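PDB 3II7: kelch-like protein 7 from Homo sapiens, which serves as a substrate-specific adapter of a CUL3-RBX1 E3 ubiquitin ligase, this piece of it being the kelch-repeat domain. Local coordinates for residues 57-62 against 102-107; 202-207 against 266-271; 218-223 against 227-232. All blocks are in the same frame, centred on the assembly; numbering follows the deposited sequence. Where two conformers were deposited one is given.

Interaction 1: 57-62 against 102-107; sequences VVYILG and GKIYTS
I104 and T106 reach across to Y59 and L61, and these four buried side chains make the whole contact between 57-62 and 102-107. The CG1-CD1 arm of I104 lies over one face of the Y59 ring near its rim, CD1 standing 4.0 Å from Y59 CD2. The other branch, I104 CG2, goes to L61, 4.0 Å from its CD2. I104 thus straddles the two, one branch for each. T106 offers only its methyl: T106 CG2 sits 3.5 Å from L61 CD1 and 3.7 Å from L61 CD2, fitting against both ends of the leucine fork. That fork comes from an uncommon start, with CG wedged between the backbone N and the carbonyl carbon (chi1 57°).

One shell out, V57 CG1 lies over the opposite face of the Y59 ring, near the rim, and V52 of the neighbouring strand 50-54 touches both Y59 and I104. The T106 hydroxyl OG1 bonds to E121 O on strand 120-124 and to R92 NH2, which probably helps hold the rotation that turns the methyl to L61.

Strands 57-61 and 103-107 are the second strands of successive blades of a kelch beta-propeller. They run at 26° to one another, and their axes come no nearer than 10.3 Å, too far for backbone bonding. No hydrogen bond crosses the contact, so these two strands meet purely through methyl, methylene and ring carbons: shape and dispersion hold the blades side by side here, while the hydroxyl of T106 finds its partners outside the contact.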
loop_
_atom_site.group_PDB
_atom_site.type_symbol
_atom_site.label_atom_id
_atom_site.label_comp_id
_atom_site.label_asym_id
_atom_site.label_seq_id
_atom_site.Cartn_x
_atom_site.Cartn_y
_atom_site.Cartn_z
ATOM N N VAL A 57 -0.073 16.309 -0.547
ATOM C CA VAL A 57 -0.611 15.863 0.741
ATOM C C VAL A 57 -0.576 14.341 0.882
ATOM O O VAL A 57 -1.061 13.606 -0.018
ATOM C CB VAL A 57 -2.059 16.367 0.938
ATOM C CG1 VAL A 57 -2.602 15.940 2.334
ATOM C CG2 VAL A 57 -2.121 17.891 0.792
ATOM N N VAL A 58 -0.028 13.874 2.024
ATOM C CA VAL A 58 -0.151 12.468 2.455
ATOM C C VAL A 58 -1.363 12.382 3.358
ATOM O O VAL A 58 -1.448 13.112 4.357
ATOM C CB VAL A 58 1.062 11.971 3.225
ATOM C CG1 VAL A 58 0.831 10.527 3.707
ATOM C CG2 VAL A 58 2.379 12.048 2.374
ATOM N N TYR A 59 -2.319 11.524 2.986
ATOM C CA TYR A 59 -3.504 11.254 3.812
ATOM C C TYR A 59 -3.308 9.942 4.535
ATOM O O TYR A 59 -2.974 8.897 3.895
ATOM C CB TYR A 59 -4.757 11.160 2.939
ATOM C CG TYR A 59 -5.071 12.444 2.223
ATOM C CD1 TYR A 59 -5.970 13.363 2.758
ATOM C CD2 TYR A 59 -4.472 12.743 1.027
ATOM C CE1 TYR A 59 -6.256 14.546 2.104
ATOM C CE2 TYR A 59 -4.763 13.914 0.337
ATOM C CZ TYR A 59 -5.651 14.822 0.883
ATOM O OH TYR A 59 -5.922 15.984 0.227
ATOM N N ILE A 60 -3.494 9.981 5.857
ATOM C CA ILE A 60 -3.414 8.788 6.705
ATOM C C ILE A 60 -4.809 8.530 7.232
ATOM O O ILE A 60 -5.429 9.418 7.872
ATOM C CB ILE A 60 -2.432 8.987 7.848
ATOM C CG1 ILE A 60 -1.016 9.107 7.285
ATOM C CG2 ILE A 60 -2.495 7.775 8.867
ATOM C CD1 ILE A 60 0.034 9.434 8.279
ATOM N N LEU A 61 -5.339 7.355 6.920
ATOM C CA LEU A 61 -6.751 7.075 7.196
ATOM C C LEU A 61 -6.984 5.629 7.641
ATOM O O LEU A 61 -6.171 4.737 7.368
ATOM C CB LEU A 61 -7.601 7.467 5.966
ATOM C CG LEU A 61 -7.229 6.806 4.643
ATOM C CD1 LEU A 61 -7.846 5.421 4.540
ATOM C CD2 LEU A 61 -7.668 7.689 3.488
ATOM N N GLY A 62 -8.095 5.418 8.360
ATOM C CA GLY A 62 -8.442 4.104 8.861
ATOM C C GLY A 62 -7.570 3.668 10.020
ATOM O O GLY A 62 -6.816 4.480 10.621
ATOM N N GLY A 102 -7.822 13.423 -8.268
ATOM C CA GLY A 102 -8.319 14.293 -7.183
ATOM C C GLY A 102 -9.207 13.623 -6.157
ATOM O O GLY A 102 -9.635 14.270 -5.187
ATOM N N LYS A 103 -9.470 12.326 -6.331
ATOM C CA LYS A 103 -10.213 11.564 -5.353
ATOM C C LYS A 103 -9.314 10.542 -4.631
ATOM O O LYS A 103 -8.441 9.910 -5.252
ATOM C CB LYS A 103 -11.378 10.838 -6.000
ATOM C CG LYS A 103 -12.527 11.770 -6.408
ATOM C CD LYS A 103 -12.388 12.280 -7.811
ATOM C CE LYS A 103 -13.705 12.880 -8.313
ATOM N NZ LYS A 103 -13.583 13.322 -9.723
ATOM N N ILE A 104 -9.534 10.400 -3.334
ATOM C CA ILE A 104 -8.879 9.373 -2.529
ATOM C C ILE A 104 -9.845 8.221 -2.337
ATOM O O ILE A 104 -10.885 8.391 -1.708
ATOM C CB ILE A 104 -8.499 9.907 -1.126
ATOM C CG1 ILE A 104 -7.661 11.193 -1.216
ATOM C CG2 ILE A 104 -7.800 8.839 -0.338
ATOM C CD1 ILE A 104 -6.498 11.127 -2.083
ATOM N N TYR A 105 -9.483 7.050 -2.839
ATOM C CA TYR A 105 -10.303 5.858 -2.726
ATOM C C TYR A 105 -9.830 4.968 -1.588
ATOM O O TYR A 105 -8.625 4.841 -1.335
ATOM C CB TYR A 105 -10.302 5.064 -4.040
ATOM C CG TYR A 105 -10.905 5.802 -5.211
ATOM C CD1 TYR A 105 -12.229 5.615 -5.568
ATOM C CD2 TYR A 105 -10.136 6.676 -5.978
ATOM C CE1 TYR A 105 -12.791 6.283 -6.634
ATOM C CE2 TYR A 105 -10.702 7.359 -7.072
ATOM C CZ TYR A 105 -12.034 7.145 -7.379
ATOM O OH TYR A 105 -12.598 7.803 -8.447
ATOM N N THR A 106 -10.805 4.403 -0.886
ATOM C CA THR A 106 -10.553 3.456 0.216
ATOM C C THR A 106 -11.378 2.229 -0.005
ATOM O O THR A 106 -12.560 2.329 -0.326
ATOM C CB THR A 106 -10.843 4.097 1.606
ATOM O OG1 THR A 106 -12.222 4.400 1.743
ATOM C CG2 THR A 106 -10.020 5.397 1.786
ATOM N N SER A 107 -10.765 1.051 0.154
ATOM C CA SER A 107 -11.450 -0.225 -0.110
ATOM C C SER A 107 -11.210 -1.268 0.930
ATOM O O SER A 107 -10.122 -1.407 1.478
ATOM C CB SER A 107 -11.001 -0.823 -1.465
ATOM O OG SER A 107 -9.615 -1.172 -1.416
#

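Interaction 2: 202-207 against 266-271; sequences KIFAVG and LEYNTE
Just before T270, whose methyl rests against F204, the side-chain oxygen N269 OD1 takes two backbone N-H groups. The stronger bond, from E271 N at 2.9 Å, closes an Asx turn; the second, from T272 N, is weak. The donor E271 N lies 15° from the carbonyl plane of the amide. This turn ends strand 264-269 and swings T270 round to the phenyl ring.

F204, on the second strand of the blade that runs from strand 195-199 to strand 227-230, meets two residues of Kelch 6. Y268 presents a ring edge to the F204 face in an offset edge-to-face pair, with the ring centroids 5.8 Å apart and the planes at 67°. The closest atoms are Y268 CE2 and F204 CE1, at 3.7 Å. A chi1 of -180° swings the Y268 ring away from its own backbone N and out to F204, and its hydroxyl is held by D273 OD1. At the other border of the phenyl ring, T270 CG2 comes obliquely to F204 CE2 at 3.8 Å, while T270 OG1 is turned to S248 O. V197 and Y220 also pack on F204, tying the ring into its own blade.

No hydrogen bond or salt bridge crosses between 202-207 and 266-271. With both hydroxyls engaged outside these two segments, what meets the phenylalanine is mainly carbon: the blades adhere here through aromatic and methyl packing.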
loop_
_atom_site.group_PDB
_atom_site.type_symbol
_atom_site.label_atom_id
_atom_site.label_comp_id
_atom_site.label_asym_id
_atom_site.label_seq_id
_atom_site.Cartn_x
_atom_site.Cartn_y
_atom_site.Cartn_z
ATOM N N LYS A 202 2.918 -2.419 -16.168
ATOM C CA LYS A 202 2.845 -3.649 -15.393
ATOM C C LYS A 202 2.598 -3.326 -13.935
ATOM O O LYS A 202 3.071 -2.319 -13.432
ATOM C CB LYS A 202 4.155 -4.433 -15.508
ATOM C CG LYS A 202 4.430 -5.022 -16.864
ATOM C CD LYS A 202 5.889 -5.501 -16.970
ATOM C CE LYS A 202 6.322 -5.627 -18.424
ATOM N NZ LYS A 202 7.675 -6.252 -18.578
ATOM N N ILE A 203 1.858 -4.211 -13.260
ATOM C CA ILE A 203 1.628 -4.076 -11.829
ATOM C C ILE A 203 2.296 -5.252 -11.106
ATOM O O ILE A 203 1.882 -6.426 -11.265
ATOM C CB ILE A 203 0.126 -4.037 -11.490
ATOM C CG1 ILE A 203 -0.548 -2.816 -12.158
ATOM C CG2 ILE A 203 -0.068 -4.008 -9.987
ATOM C CD1 ILE A 203 -2.108 -2.780 -12.005
ATOM N N PHE A 204 3.327 -4.952 -10.301
ATOM C CA PHE A 204 4.092 -5.958 -9.605
ATOM C C PHE A 204 3.491 -6.223 -8.231
ATOM O O PHE A 204 3.272 -5.286 -7.461
ATOM C CB PHE A 204 5.573 -5.515 -9.466
ATOM C CG PHE A 204 6.332 -5.533 -10.755
ATOM C CD1 PHE A 204 7.109 -6.635 -11.103
ATOM C CD2 PHE A 204 6.291 -4.443 -11.627
ATOM C CE1 PHE A 204 7.807 -6.651 -12.255
ATOM C CE2 PHE A 204 6.974 -4.477 -12.803
ATOM C CZ PHE A 204 7.754 -5.584 -13.108
ATOM N N ALA A 205 3.223 -7.498 -7.947
ATOM C CA ALA A 205 2.854 -7.953 -6.652
ATOM C C ALA A 205 4.093 -8.588 -6.033
ATOM O O ALA A 205 4.640 -9.564 -6.579
ATOM C CB ALA A 205 1.705 -8.956 -6.741
ATOM N N VAL A 206 4.501 -8.070 -4.866
ATOM C CA VAL A 206 5.805 -8.366 -4.296
ATOM C C VAL A 206 5.632 -9.031 -2.943
ATOM O O VAL A 206 5.134 -8.429 -1.997
ATOM C CB VAL A 206 6.663 -7.074 -4.137
ATOM C CG1 VAL A 206 8.057 -7.412 -3.588
ATOM C CG2 VAL A 206 6.735 -6.284 -5.461
ATOM N N GLY A 207 5.998 -10.297 -2.878
ATOM C CA GLY A 207 6.023 -10.993 -1.614
ATOM C C GLY A 207 4.680 -11.079 -0.944
ATOM O O GLY A 207 3.660 -11.367 -1.591
ATOM N N LEU A 266 16.004 -3.779 -0.126
ATOM C CA LEU A 266 16.088 -4.540 -1.354
ATOM C C LEU A 266 15.710 -3.625 -2.531
ATOM O O LEU A 266 14.829 -2.765 -2.413
ATOM C CB LEU A 266 15.096 -5.718 -1.343
ATOM C CG LEU A 266 15.133 -6.667 -0.151
ATOM C CD1 LEU A 266 14.099 -7.762 -0.298
ATOM C CD2 LEU A 266 16.555 -7.276 0.087
ATOM N N GLU A 267 16.381 -3.810 -3.659
ATOM C CA GLU A 267 16.122 -2.998 -4.845
ATOM C C GLU A 267 15.940 -3.922 -6.028
ATOM O O GLU A 267 16.746 -4.820 -6.246
ATOM C CB GLU A 267 17.279 -2.057 -5.107
ATOM C CG GLU A 267 17.618 -1.167 -3.958
ATOM C CD GLU A 267 18.837 -0.319 -4.238
ATOM O OE1 GLU A 267 18.774 0.535 -5.141
ATOM O OE2 GLU A 267 19.829 -0.471 -3.529
ATOM N N TYR A 268 14.866 -3.697 -6.783
ATOM C CA TYR A 268 14.551 -4.503 -7.979
ATOM C C TYR A 268 14.586 -3.628 -9.222
ATOM O O TYR A 268 13.845 -2.636 -9.301
ATOM C CB TYR A 268 13.180 -5.144 -7.844
ATOM C CG TYR A 268 12.760 -6.013 -9.034
ATOM C CD1 TYR A 268 13.476 -7.142 -9.388
ATOM C CD2 TYR A 268 11.644 -5.678 -9.807
ATOM C CE1 TYR A 268 13.092 -7.921 -10.469
ATOM C CE2 TYR A 268 11.243 -6.436 -10.856
ATOM C CZ TYR A 268 11.975 -7.567 -11.208
ATOM O OH TYR A 268 11.571 -8.283 -12.311
ATOM N N ASN A 269 15.423 -4.003 -10.184
ATOM C CA ASN A 269 15.473 -3.302 -11.452
ATOM C C ASN A 269 14.499 -3.983 -12.421
ATOM O O ASN A 269 14.761 -5.086 -12.898
ATOM C CB ASN A 269 16.896 -3.318 -12.001
ATOM C CG ASN A 269 17.037 -2.508 -13.256
ATOM O OD1 ASN A 269 16.097 -2.402 -14.034
ATOM N ND2 ASN A 269 18.238 -2.001 -13.509
ATOM N N THR A 270 13.365 -3.333 -12.682
ATOM C CA THR A 270 12.294 -3.929 -13.486
ATOM C C THR A 270 12.737 -4.180 -14.935
ATOM O O THR A 270 12.184 -5.035 -15.604
ATOM C CB THR A 270 11.025 -3.067 -13.490
ATOM O OG1 THR A 270 11.318 -1.768 -14.008
ATOM C CG2 THR A 270 10.408 -2.951 -12.084
ATOM N N GLU A 271 13.731 -3.426 -15.411
ATOM C CA GLU A 271 14.188 -3.553 -16.800
ATOM C C GLU A 271 15.120 -4.706 -17.033
ATOM O O GLU A 271 15.173 -5.227 -18.143
ATOM C CB GLU A 271 14.863 -2.251 -17.246
ATOM C CG GLU A 271 13.918 -1.076 -17.263
ATOM C CD GLU A 271 13.000 -1.126 -18.484
ATOM O OE1 GLU A 271 13.535 -1.039 -19.608
ATOM O OE2 GLU A 271 11.761 -1.260 -18.333
#

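Interaction 3: 218-223 against 227-232; sequences VEYYDI and EWKMVS
V218 to D222 and E227 to M230 form the outer beta hairpin of a kelch propeller blade, and Y221 and W228 fit the tyrosine and tryptophan of the kelch signature. Backbone donors and acceptors pair in antiparallel fashion: Y220 N gives to K229 O at 2.8 Å and K229 N returns to Y220 O at 2.9 Å, the latter in the carbonyl plane. Toward the turn, D222 N gives to E227 O at 2.8 Å. At the other end, V231 N reaches V218 O at 3.0 Å in an almost straight bond (173°). Beyond that a water takes over, accepting from V218 N at 2.9 Å and donating to V231 O at 2.7 Å.

On the face bearing Y220, K229 lays its CB over the phenol ring, and the bent end of its chain brings NZ to D222 OD2, a weak hydrogen bond within a salt bridge (3.2 Å). E227 OE1 joins at longer range, while D222 OD1 accepts from L225 N in the turn.

The other face carries E219, Y221 and W228. E219 stands its carboxylate at 87° to the indole, and both oxygens are well supplied: OE1 by I188 N, OE2 by E189 N and R191 NH2. W228 NE1 is satisfied by C185 O, and Y221 OH bonds to N226 OD1. A leucine in place of W228 would probably leave C185 O without this donor and open a gap under Y221 and E219. The Y221 methylene sits squarely on the indole: CB is 3.5 Å from the centroid of the W228 six-membered ring and 4° off its normal.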
loop_
_atom_site.group_PDB
_atom_site.type_symbol
_atom_site.label_atom_id
_atom_site.label_comp_id
_atom_site.label_asym_id
_atom_site.label_seq_id
_atom_site.Cartn_x
_atom_site.Cartn_y
_atom_site.Cartn_z
ATOM N N VAL A 218 7.629 -13.045 -6.647
ATOM C CA VAL A 218 7.238 -11.783 -7.227
ATOM C C VAL A 218 6.615 -12.052 -8.571
ATOM O O VAL A 218 7.124 -12.846 -9.353
ATOM C CB VAL A 218 8.466 -10.837 -7.395
ATOM C CG1 VAL A 218 8.056 -9.468 -8.048
ATOM C CG2 VAL A 218 9.171 -10.616 -6.031
ATOM N N GLU A 219 5.514 -11.394 -8.850
ATOM C CA GLU A 219 4.861 -11.555 -10.137
ATOM C C GLU A 219 4.345 -10.224 -10.613
ATOM O O GLU A 219 4.193 -9.286 -9.820
ATOM C CB GLU A 219 3.723 -12.582 -10.053
ATOM C CG GLU A 219 2.590 -12.243 -9.047
ATOM C CD GLU A 219 1.568 -13.343 -8.975
ATOM O OE1 GLU A 219 0.858 -13.552 -9.987
ATOM O OE2 GLU A 219 1.482 -14.045 -7.929
ATOM N N TYR A 220 4.045 -10.119 -11.899
ATOM C CA TYR A 220 3.423 -8.891 -12.400
ATOM C C TYR A 220 2.209 -9.179 -13.259
ATOM O O TYR A 220 2.091 -10.249 -13.873
ATOM C CB TYR A 220 4.393 -8.005 -13.181
ATOM C CG TYR A 220 4.792 -8.536 -14.521
ATOM C CD1 TYR A 220 4.048 -8.259 -15.647
ATOM C CD2 TYR A 220 5.923 -9.296 -14.663
ATOM C CE1 TYR A 220 4.415 -8.749 -16.882
ATOM C CE2 TYR A 220 6.294 -9.798 -15.895
ATOM C CZ TYR A 220 5.548 -9.508 -16.995
ATOM O OH TYR A 220 5.937 -9.991 -18.221
ATOM N N TYR A 221 1.322 -8.195 -13.280
ATOM C CA TYR A 221 0.131 -8.214 -14.101
ATOM C C TYR A 221 0.404 -7.438 -15.366
ATOM O O TYR A 221 0.713 -6.244 -15.315
ATOM C CB TYR A 221 -1.030 -7.574 -13.362
ATOM C CG TYR A 221 -2.326 -7.591 -14.159
ATOM C CD1 TYR A 221 -2.930 -8.794 -14.501
ATOM C CD2 TYR A 221 -2.920 -6.397 -14.572
ATOM C CE1 TYR A 221 -4.086 -8.823 -15.228
ATOM C CE2 TYR A 221 -4.105 -6.402 -15.306
ATOM C CZ TYR A 221 -4.673 -7.604 -15.651
ATOM O OH TYR A 221 -5.840 -7.604 -16.371
ATOM N N ASP A 222 0.299 -8.130 -16.495
ATOM C CA ASP A 222 0.409 -7.519 -17.810
ATOM C C ASP A 222 -0.945 -6.945 -18.156
ATOM O O ASP A 222 -1.909 -7.678 -18.443
ATOM C CB ASP A 222 0.850 -8.571 -18.830
ATOM C CG ASP A 222 1.244 -7.958 -20.154
ATOM O OD1 ASP A 222 0.461 -7.169 -20.695
ATOM O OD2 ASP A 222 2.358 -8.266 -20.635
ATOM N N ILE A 223 -1.057 -5.633 -18.067
ATOM C CA ILE A 223 -2.339 -4.965 -18.287
ATOM C C ILE A 223 -2.897 -5.238 -19.673
ATOM O O ILE A 223 -4.077 -5.485 -19.827
ATOM C CB ILE A 223 -2.185 -3.446 -17.999
ATOM C CG1 ILE A 223 -1.896 -3.219 -16.523
ATOM C CG2 ILE A 223 -3.451 -2.635 -18.419
ATOM C CD1 ILE A 223 -1.503 -1.748 -16.163
ATOM N N GLU A 227 -2.807 -11.094 -17.998
ATOM C CA GLU A 227 -2.114 -12.294 -17.511
ATOM C C GLU A 227 -1.145 -11.877 -16.451
ATOM O O GLU A 227 -0.593 -10.777 -16.508
ATOM C CB GLU A 227 -1.260 -12.984 -18.585
ATOM C CG GLU A 227 -1.915 -13.276 -19.912
ATOM C CD GLU A 227 -0.922 -13.876 -20.947
ATOM O OE1 GLU A 227 0.296 -14.012 -20.637
ATOM O OE2 GLU A 227 -1.373 -14.197 -22.076
ATOM N N TRP A 228 -0.922 -12.768 -15.494
ATOM C CA TRP A 228 0.127 -12.601 -14.510
ATOM C C TRP A 228 1.286 -13.523 -14.843
ATOM O O TRP A 228 1.095 -14.685 -15.276
ATOM C CB TRP A 228 -0.383 -12.944 -13.103
ATOM C CG TRP A 228 -1.390 -11.966 -12.494
ATOM C CD1 TRP A 228 -2.745 -11.977 -12.669
ATOM C CD2 TRP A 228 -1.120 -10.911 -11.583
ATOM N NE1 TRP A 228 -3.311 -10.989 -11.936
ATOM C CE2 TRP A 228 -2.329 -10.304 -11.277
ATOM C CE3 TRP A 228 0.059 -10.390 -11.012
ATOM C CZ2 TRP A 228 -2.416 -9.225 -10.401
ATOM C CZ3 TRP A 228 -0.040 -9.322 -10.152
ATOM C CH2 TRP A 228 -1.238 -8.748 -9.860
ATOM N N LYS A 229 2.508 -13.025 -14.591
ATOM C CA LYS A 229 3.738 -13.725 -14.905
ATOM C C LYS A 229 4.718 -13.571 -13.748
ATOM O O LYS A 229 4.900 -12.446 -13.233
ATOM C CB LYS A 229 4.346 -13.125 -16.185
ATOM C CG LYS A 229 3.540 -13.406 -17.450
ATOM C CD LYS A 229 4.358 -13.096 -18.724
ATOM C CE LYS A 229 3.463 -12.633 -19.867
ATOM N NZ LYS A 229 2.919 -11.247 -19.625
ATOM N N MET A 230 5.348 -14.685 -13.350
ATOM C CA MET A 230 6.430 -14.660 -12.344
ATOM C C MET A 230 7.697 -14.000 -12.895
ATOM O O MET A 230 8.061 -14.171 -14.056
ATOM C CB MET A 230 6.827 -16.072 -11.894
ATOM C CG MET A 230 5.738 -16.948 -11.315
ATOM S SD MET A 230 4.887 -16.243 -9.897
ATOM C CE MET A 230 6.130 -15.734 -8.827
ATOM N N VAL A 231 8.370 -13.256 -12.028
ATOM C CA VAL A 231 9.700 -12.737 -12.298
ATOM C C VAL A 231 10.648 -13.261 -11.223
ATOM O O VAL A 231 10.317 -14.224 -10.519
ATOM C CB VAL A 231 9.699 -11.181 -12.438
ATOM C CG1 VAL A 231 8.863 -10.776 -13.644
ATOM C CG2 VAL A 231 9.211 -10.515 -11.181
ATOM N N SER A 232 11.854 -12.699 -11.136
ATOM C CA SER A 232 12.840 -13.192 -10.180
ATOM C C SER A 232 12.386 -12.907 -8.763
ATOM O O SER A 232 11.803 -11.843 -8.487
ATOM C CB SER A 232 14.209 -12.527 -10.400
ATOM O OG SER A 232 14.844 -13.026 -11.583
HETATM O O HOH W 1 9.543 -14.786 -8.035
#

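How the interactions relate
All three contacts belong to one closed ring of blades. Interaction 1 lies across the propeller from the other two, its centre about 24 Å from that of interaction 2 and about 27 Å from that of interaction 3. Interactions 1 and 2 each join neighbouring blades; interaction 3 builds the outer half of a single blade. Interactions 2 and 3 have centres about 9 Å apart and share a sheet: I203 O and Y221 N are 2.7 Å apart, A205 N and E219 O 2.8 Å, both probable hydrogen bonds. Y268 OH also packs on V231 CG2. A 1,2-ethanediol, probably from crystallisation, lies about 6 Å from the Y268 side chain.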